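Local coordinates for Alr2269 protein (Nostoc sp., PDB 3MC9), which probably takes part in outer-membrane beta-barrel protein biogenesis as a cyanobacterial Omp85, through periplasmic POTRA domains thought to engage polypeptide substrates, at residues 173-176 against 177-180; 186-189 against 190-194. One frame throughout, in Å; residues are numbered along the deposited sequence.

Contact 1. Residues 173-176 against 177-180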
ATOM      1  N   ILE A 173       4.482 -10.405   4.604  1.00 45.85           N
ATOM      2  CA  ILE A 173       3.825  -9.111   4.713  1.00 43.93           C
ATOM      3  C   ILE A 173       3.285  -8.733   3.331  1.00 41.83           C
ATOM      4  O   ILE A 173       3.939  -8.952   2.316  1.00 41.13           O
ATOM      5  CB  ILE A 173       4.755  -8.009   5.319  1.00 45.22           C
ATOM      6  CG1 ILE A 173       3.998  -6.679   5.441  1.00 44.85           C
ATOM      7  CG2 ILE A 173       6.056  -7.841   4.517  1.00 44.29           C
ATOM      8  CD1 ILE A 173       4.850  -5.529   5.945  1.00 46.71           C
ATOM      9  N   LEU A 174       2.064  -8.220   3.315  1.00 40.12           N
ATOM     10  CA  LEU A 174       1.396  -7.817   2.093  1.00 38.77           C
ATOM     11  C   LEU A 174       2.135  -6.640   1.498  1.00 38.88           C
ATOM     12  O   LEU A 174       2.330  -5.633   2.167  1.00 39.08           O
ATOM     13  CB  LEU A 174      -0.070  -7.433   2.364  1.00 37.77           C
ATOM     14  CG  LEU A 174      -0.853  -6.782   1.211  1.00 37.97           C
ATOM     15  CD1 LEU A 174      -0.965  -7.716  -0.001  1.00 36.21           C
ATOM     16  CD2 LEU A 174      -2.243  -6.316   1.662  1.00 38.01           C
ATOM     17  N   ASN A 175       2.554  -6.782   0.244  1.00 38.59           N
ATOM     18  CA  ASN A 175       3.051  -5.649  -0.521  1.00 39.24           C
ATOM     19  C   ASN A 175       2.169  -5.350  -1.718  1.00 38.19           C
ATOM     20  O   ASN A 175       1.995  -6.192  -2.599  1.00 37.09           O
ATOM     21  CB  ASN A 175       4.476  -5.878  -0.986  1.00 40.35           C
ATOM     22  CG  ASN A 175       5.075  -4.637  -1.630  1.00 41.93           C
ATOM     23  OD1 ASN A 175       4.751  -4.309  -2.758  1.00 39.66           O
ATOM     24  ND2 ASN A 175       5.964  -3.951  -0.905  1.00 43.45           N
ATOM     25  N   LEU A 176       1.669  -4.119  -1.764  1.00 38.14           N
ATOM     26  CA  LEU A 176       0.664  -3.719  -2.741  1.00 37.63           C
ATOM     27  C   LEU A 176       1.199  -3.609  -4.166  1.00 38.33           C
ATOM     28  O   LEU A 176       0.434  -3.715  -5.121  1.00 37.04           O
ATOM     29  CB  LEU A 176       0.015  -2.412  -2.311  1.00 37.72           C
ATOM     30  CG  LEU A 176      -0.694  -2.557  -0.960  1.00 37.93           C
ATOM     31  CD1 LEU A 176      -0.932  -1.197  -0.333  1.00 38.38           C
ATOM     32  CD2 LEU A 176      -2.012  -3.347  -1.098  1.00 35.86           C
ATOM     33  N   ARG A 177       2.503  -3.389  -4.316  1.00 40.24           N
ATOM     34  CA  ARG A 177       3.119  -3.443  -5.643  1.00 41.55           C
ATOM     35  C   ARG A 177       3.117  -4.873  -6.176  1.00 40.64           C
ATOM     36  O   ARG A 177       2.790  -5.094  -7.335  1.00 39.99           O
ATOM     37  CB  ARG A 177       4.540  -2.943  -5.607  1.00 43.80           C
ATOM     38  CG  ARG A 177       4.653  -1.470  -5.306  1.00 48.17           C
ATOM     39  CD  ARG A 177       6.098  -1.058  -5.210  1.00 53.94           C
ATOM     40  NE  ARG A 177       6.745  -0.976  -6.522  1.00 59.81           N
ATOM     41  CZ  ARG A 177       7.878  -1.595  -6.874  1.00 64.58           C
ATOM     42  NH1 ARG A 177       8.539  -2.382  -6.019  1.00 65.30           N
ATOM     43  NH2 ARG A 177       8.372  -1.416  -8.099  1.00 66.71           N
ATOM     44  N   ASP A 178       3.504  -5.825  -5.326  1.00 40.17           N
ATOM     45  CA  ASP A 178       3.508  -7.232  -5.711  1.00 39.96           C
ATOM     46  C   ASP A 178       2.071  -7.700  -5.924  1.00 38.09           C
ATOM     47  O   ASP A 178       1.809  -8.511  -6.803  1.00 37.34           O
ATOM     48  CB  ASP A 178       4.175  -8.109  -4.651  1.00 40.66           C
ATOM     49  CG  ASP A 178       5.648  -7.769  -4.431  1.00 44.38           C
ATOM     50  OD1 ASP A 178       6.259  -7.090  -5.289  1.00 47.97           O
ATOM     51  OD2 ASP A 178       6.188  -8.182  -3.381  1.00 45.78           O
ATOM     52  N   LEU A 179       1.145  -7.184  -5.119  1.00 36.86           N
ATOM     53  CA  LEU A 179      -0.276  -7.455  -5.326  1.00 35.79           C
ATOM     54  C   LEU A 179      -0.715  -6.988  -6.730  1.00 35.68           C
ATOM     55  O   LEU A 179      -1.390  -7.725  -7.461  1.00 34.43           O
ATOM     56  CB  LEU A 179      -1.163  -6.800  -4.254  1.00 35.00           C
ATOM     57  CG  LEU A 179      -2.630  -7.267  -4.302  1.00 34.31           C
ATOM     58  CD1 LEU A 179      -2.784  -8.717  -3.783  1.00 32.55           C
ATOM     59  CD2 LEU A 179      -3.548  -6.333  -3.543  1.00 33.45           C
ATOM     60  N   GLN A 180      -0.351  -5.767  -7.088  1.00 36.06           N
ATOM     61  CA  GLN A 180      -0.728  -5.225  -8.385  1.00 36.65           C
ATOM     62  C   GLN A 180      -0.164  -6.027  -9.568  1.00 36.69           C
ATOM     63  O   GLN A 180      -0.791  -6.113 -10.632  1.00 35.57           O
ATOM     64  CB  GLN A 180      -0.286  -3.778  -8.512  1.00 38.22           C
ATOM     65  CG  GLN A 180      -1.004  -3.033  -9.617  1.00 39.66           C
ATOM     66  CD  GLN A 180      -2.501  -2.925  -9.333  1.00 42.37           C
ATOM     67  OE1 GLN A 180      -2.919  -2.684  -8.187  1.00 42.22           O
ATOM     68  NE2 GLN A 180      -3.311  -3.107 -10.367  1.00 42.15           N
TER
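Asn175 caps the first turn of a helix by turning its amide oxygen back onto the backbone of Arg177 and Asp178. The main bond runs from Asp178 N to Asn175 OD1, 3.2 Å long and fairly straight at 158°, with the donor tilted 16° from the amide plane. Arg177 N also approaches Asn175 OD1, at 2.9 Å, but its N-H points well off the oxygen and the bond is weak. With CG anti to the backbone N (chi1 -173°), the Asn175 amide lies beside its own carbonyl carbon, which brings OD1 to the first backbone N-H groups of the helix. The other end of this amide is fixed too: ND2 donates to Thr111 O, which should hold the group against rotation. Helical bonding then begins with Leu179 N to Asn175 O, 2.8 Å, followed by Gln180 N to Leu176 O.

On the apolar side, Leu179 meets two leucines with its two methyls, CD1 lying 4.3 Å from Leu174 CD1 and CD2 lying 4.2 Å from Leu176 CD2. Leu174 and Leu179 both continue inward onto Val212 of strand 211-217; Leu174 also reaches Val206 and Leu179 Pro204, both of strand 199-206, seating the start of helix 176-192 on the sheet.

Contact 2. Residues 186-189 against 190-194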
ATOM      1  N   LEU A 186      -4.025 -11.652 -13.263  1.00 31.36           N
ATOM      2  CA  LEU A 186      -5.476 -11.979 -13.211  1.00 30.98           C
ATOM      3  C   LEU A 186      -6.231 -11.423 -14.425  1.00 30.58           C
ATOM      4  O   LEU A 186      -6.998 -12.127 -15.088  1.00 30.02           O
ATOM      5  CB  LEU A 186      -6.119 -11.340 -11.973  1.00 30.87           C
ATOM      6  CG  LEU A 186      -7.175 -12.060 -11.129  1.00 32.73           C
ATOM      7  CD1 LEU A 186      -8.102 -11.021 -10.414  1.00 31.13           C
ATOM      8  CD2 LEU A 186      -7.968 -13.124 -11.878  1.00 30.28           C
ATOM      9  N   THR A 187      -6.004 -10.138 -14.683  1.00 29.88           N
ATOM     10  CA  THR A 187      -6.579  -9.436 -15.819  1.00 30.65           C
ATOM     11  C   THR A 187      -6.308 -10.145 -17.134  1.00 30.84           C
ATOM     12  O   THR A 187      -7.216 -10.332 -17.939  1.00 29.96           O
ATOM     13  CB  THR A 187      -5.999  -8.007 -15.889  1.00 31.03           C
ATOM     14  OG1 THR A 187      -6.359  -7.315 -14.700  1.00 34.02           O
ATOM     15  CG2 THR A 187      -6.511  -7.248 -17.080  1.00 31.77           C
ATOM     16  N   LYS A 188      -5.049 -10.527 -17.339  1.00 31.79           N
ATOM     17  CA  LYS A 188      -4.669 -11.327 -18.511  1.00 32.88           C
ATOM     18  C   LYS A 188      -5.367 -12.700 -18.543  1.00 32.31           C
ATOM     19  O   LYS A 188      -5.748 -13.167 -19.611  1.00 32.39           O
ATOM     20  CB  LYS A 188      -3.152 -11.490 -18.562  1.00 34.36           C
ATOM     21  CG  LYS A 188      -2.628 -12.300 -19.733  1.00 38.45           C
ATOM     22  CD  LYS A 188      -3.118 -11.769 -21.068  1.00 41.58           C
ATOM     23  CE  LYS A 188      -2.256 -12.320 -22.221  1.00 45.78           C
ATOM     24  NZ  LYS A 188      -2.318 -13.811 -22.289  1.00 47.31           N
ATOM     25  N   ARG A 189      -5.567 -13.330 -17.385  1.00 30.99           N
ATOM     26  CA  ARG A 189      -6.345 -14.571 -17.357  1.00 31.33           C
ATOM     27  C   ARG A 189      -7.806 -14.371 -17.782  1.00 29.52           C
ATOM     28  O   ARG A 189      -8.358 -15.202 -18.492  1.00 29.12           O
ATOM     29  CB  ARG A 189      -6.296 -15.252 -15.995  1.00 31.79           C
ATOM     30  CG  ARG A 189      -4.955 -15.903 -15.676  1.00 37.33           C
ATOM     31  CD  ARG A 189      -4.793 -17.283 -16.281  1.00 42.42           C
ATOM     32  NE  ARG A 189      -5.859 -18.179 -15.828  1.00 46.92           N
ATOM     33  CZ  ARG A 189      -6.871 -18.624 -16.577  1.00 49.29           C
ATOM     34  NH1 ARG A 189      -6.966 -18.279 -17.858  1.00 51.86           N
ATOM     35  NH2 ARG A 189      -7.795 -19.435 -16.043  1.00 49.35           N
ATOM     36  N   TYR A 190      -8.451 -13.296 -17.329  1.00 28.10           N
ATOM     37  CA  TYR A 190      -9.796 -12.998 -17.824  1.00 27.58           C
ATOM     38  C   TYR A 190      -9.777 -12.893 -19.318  1.00 27.86           C
ATOM     39  O   TYR A 190     -10.610 -13.466 -19.995  1.00 27.98           O
ATOM     40  CB  TYR A 190     -10.334 -11.677 -17.260  1.00 27.67           C
ATOM     41  CG  TYR A 190     -10.856 -11.830 -15.878  1.00 26.59           C
ATOM     42  CD1 TYR A 190     -12.008 -12.552 -15.647  1.00 28.90           C
ATOM     43  CD2 TYR A 190     -10.186 -11.307 -14.807  1.00 28.07           C
ATOM     44  CE1 TYR A 190     -12.503 -12.724 -14.395  1.00 27.46           C
ATOM     45  CE2 TYR A 190     -10.675 -11.468 -13.538  1.00 28.57           C
ATOM     46  CZ  TYR A 190     -11.829 -12.187 -13.345  1.00 29.61           C
ATOM     47  OH  TYR A 190     -12.328 -12.354 -12.086  1.00 31.57           O
ATOM     48  N   GLN A 191      -8.814 -12.150 -19.830  1.00 27.80           N
ATOM     49  CA  GLN A 191      -8.716 -11.946 -21.247  1.00 30.33           C
ATOM     50  C   GLN A 191      -8.567 -13.269 -22.016  1.00 31.42           C
ATOM     51  O   GLN A 191      -9.269 -13.511 -23.007  1.00 31.85           O
ATOM     52  CB  GLN A 191      -7.558 -11.007 -21.556  1.00 30.88           C
ATOM     53  CG  GLN A 191      -7.380 -10.729 -23.049  1.00 35.79           C
ATOM     54  CD  GLN A 191      -6.222  -9.802 -23.309  1.00 38.50           C
ATOM     55  OE1 GLN A 191      -6.240  -8.637 -22.915  1.00 40.67           O
ATOM     56  NE2 GLN A 191      -5.204 -10.314 -23.961  1.00 41.00           N
ATOM     57  N   ASP A 192      -7.661 -14.124 -21.544  1.00 33.13           N
ATOM     58  CA  ASP A 192      -7.453 -15.450 -22.135  1.00 34.84           C
ATOM     59  C   ASP A 192      -8.741 -16.245 -22.242  1.00 35.23           C
ATOM     60  O   ASP A 192      -8.937 -16.964 -23.197  1.00 36.55           O
ATOM     61  CB  ASP A 192      -6.483 -16.254 -21.293  1.00 36.01           C
ATOM     62  CG  ASP A 192      -5.064 -15.758 -21.408  1.00 37.53           C
ATOM     63  OD1 ASP A 192      -4.730 -15.077 -22.402  1.00 40.84           O
ATOM     64  OD2 ASP A 192      -4.280 -16.049 -20.502  1.00 40.40           O
ATOM     65  N   GLN A 193      -9.621 -16.108 -21.251  1.00 34.62           N
ATOM     66  CA  GLN A 193     -10.883 -16.849 -21.251  1.00 35.06           C
ATOM     67  C   GLN A 193     -12.020 -16.157 -21.976  1.00 34.62           C
ATOM     68  O   GLN A 193     -13.163 -16.625 -21.889  1.00 35.85           O
ATOM     69  CB  GLN A 193     -11.329 -17.150 -19.821  1.00 34.53           C
ATOM     70  CG  GLN A 193     -10.360 -17.985 -19.047  1.00 35.59           C
ATOM     71  CD  GLN A 193      -9.901 -19.211 -19.820  1.00 38.14           C
ATOM     72  OE1 GLN A 193     -10.720 -20.009 -20.314  1.00 38.11           O
ATOM     73  NE2 GLN A 193      -8.595 -19.350 -19.954  1.00 37.93           N
ATOM     74  N   GLY A 194     -11.730 -15.066 -22.685  1.00 33.66           N
ATOM     75  CA  GLY A 194     -12.756 -14.351 -23.487  1.00 33.18           C
ATOM     76  C   GLY A 194     -13.352 -13.105 -22.838  1.00 31.58           C
ATOM     77  O   GLY A 194     -14.151 -12.417 -23.461  1.00 32.44           O
TER
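Tyr190 N, Gln191 N, Asp192 N and Gln193 N bond in succession to the carbonyls of Leu186, Thr187, Lys188 and Arg189, the last turns of an alpha helix, with the final bond, Gln193 N to Arg189 O, stretched to 3.2 Å. Gly194, at positive phi (100°), is the C-prime residue of a Schellman motif: its N bonds to Gln191 O, and Tyr195 N reaches back to Tyr190 O.

On the outer side, Lys188 and Asp192 form a salt bridge one turn apart. Lys188 NZ lies 2.7 Å from Asp192 OD1 and uses the syn lone pair of that oxygen, while Asp192 OD2 stays at 3.5 Å from NZ. The lysine starts away from the later turn, and bends at chi2 (54°) and chi4 (61°) bring its ammonium back to OD1 of the carboxylate. Its CD also passes 3.9 Å from Gln191 NE2. A negative carboxylate here, near the C-terminal end of the helix, would probably be helped by the lysine charge. Arg189 bends at chi2 and chi3 to lie alongside Gln193, its NH1 3.6 Å from Gln193 CG.

The inner side is apolar. Leu186 and Tyr190 run side by side, and Leu186 CD2 touches the ring at CE2, 3.6 Å away. Beyond the ring, Tyr190 OH is hydrogen-bonded to Glu218. Both side chains pack on Ile145 of strand 142-146 and on Leu157, and Leu186 reaches Thr161 and Ile165 of helix 161-166, joining the end of helix 176-192 to sheet and neighbouring helix.

How the contacts relate
Following the chain from the N terminus, helix 161-166 leads through a loop into contact 1, where 173-180 opens helix 176-192; contact 2, at 186-194, closes the same helix. The two neither nest nor cross: contact 1 is complete before contact 2 begins, their centres are 20 Å apart and their nearest atoms about 7 Å. Each is local, so neither closes a long loop. They fix the start and stop of one helix that lies against the three-stranded sheet of the second POTRA domain. Contact 1 meets strands 199-206 and 211-217 and, through Thr111 and Asn137, the loops that follow helix 98-110 and strand 127-136; contact 2 meets strand 142-146 and helix 161-166.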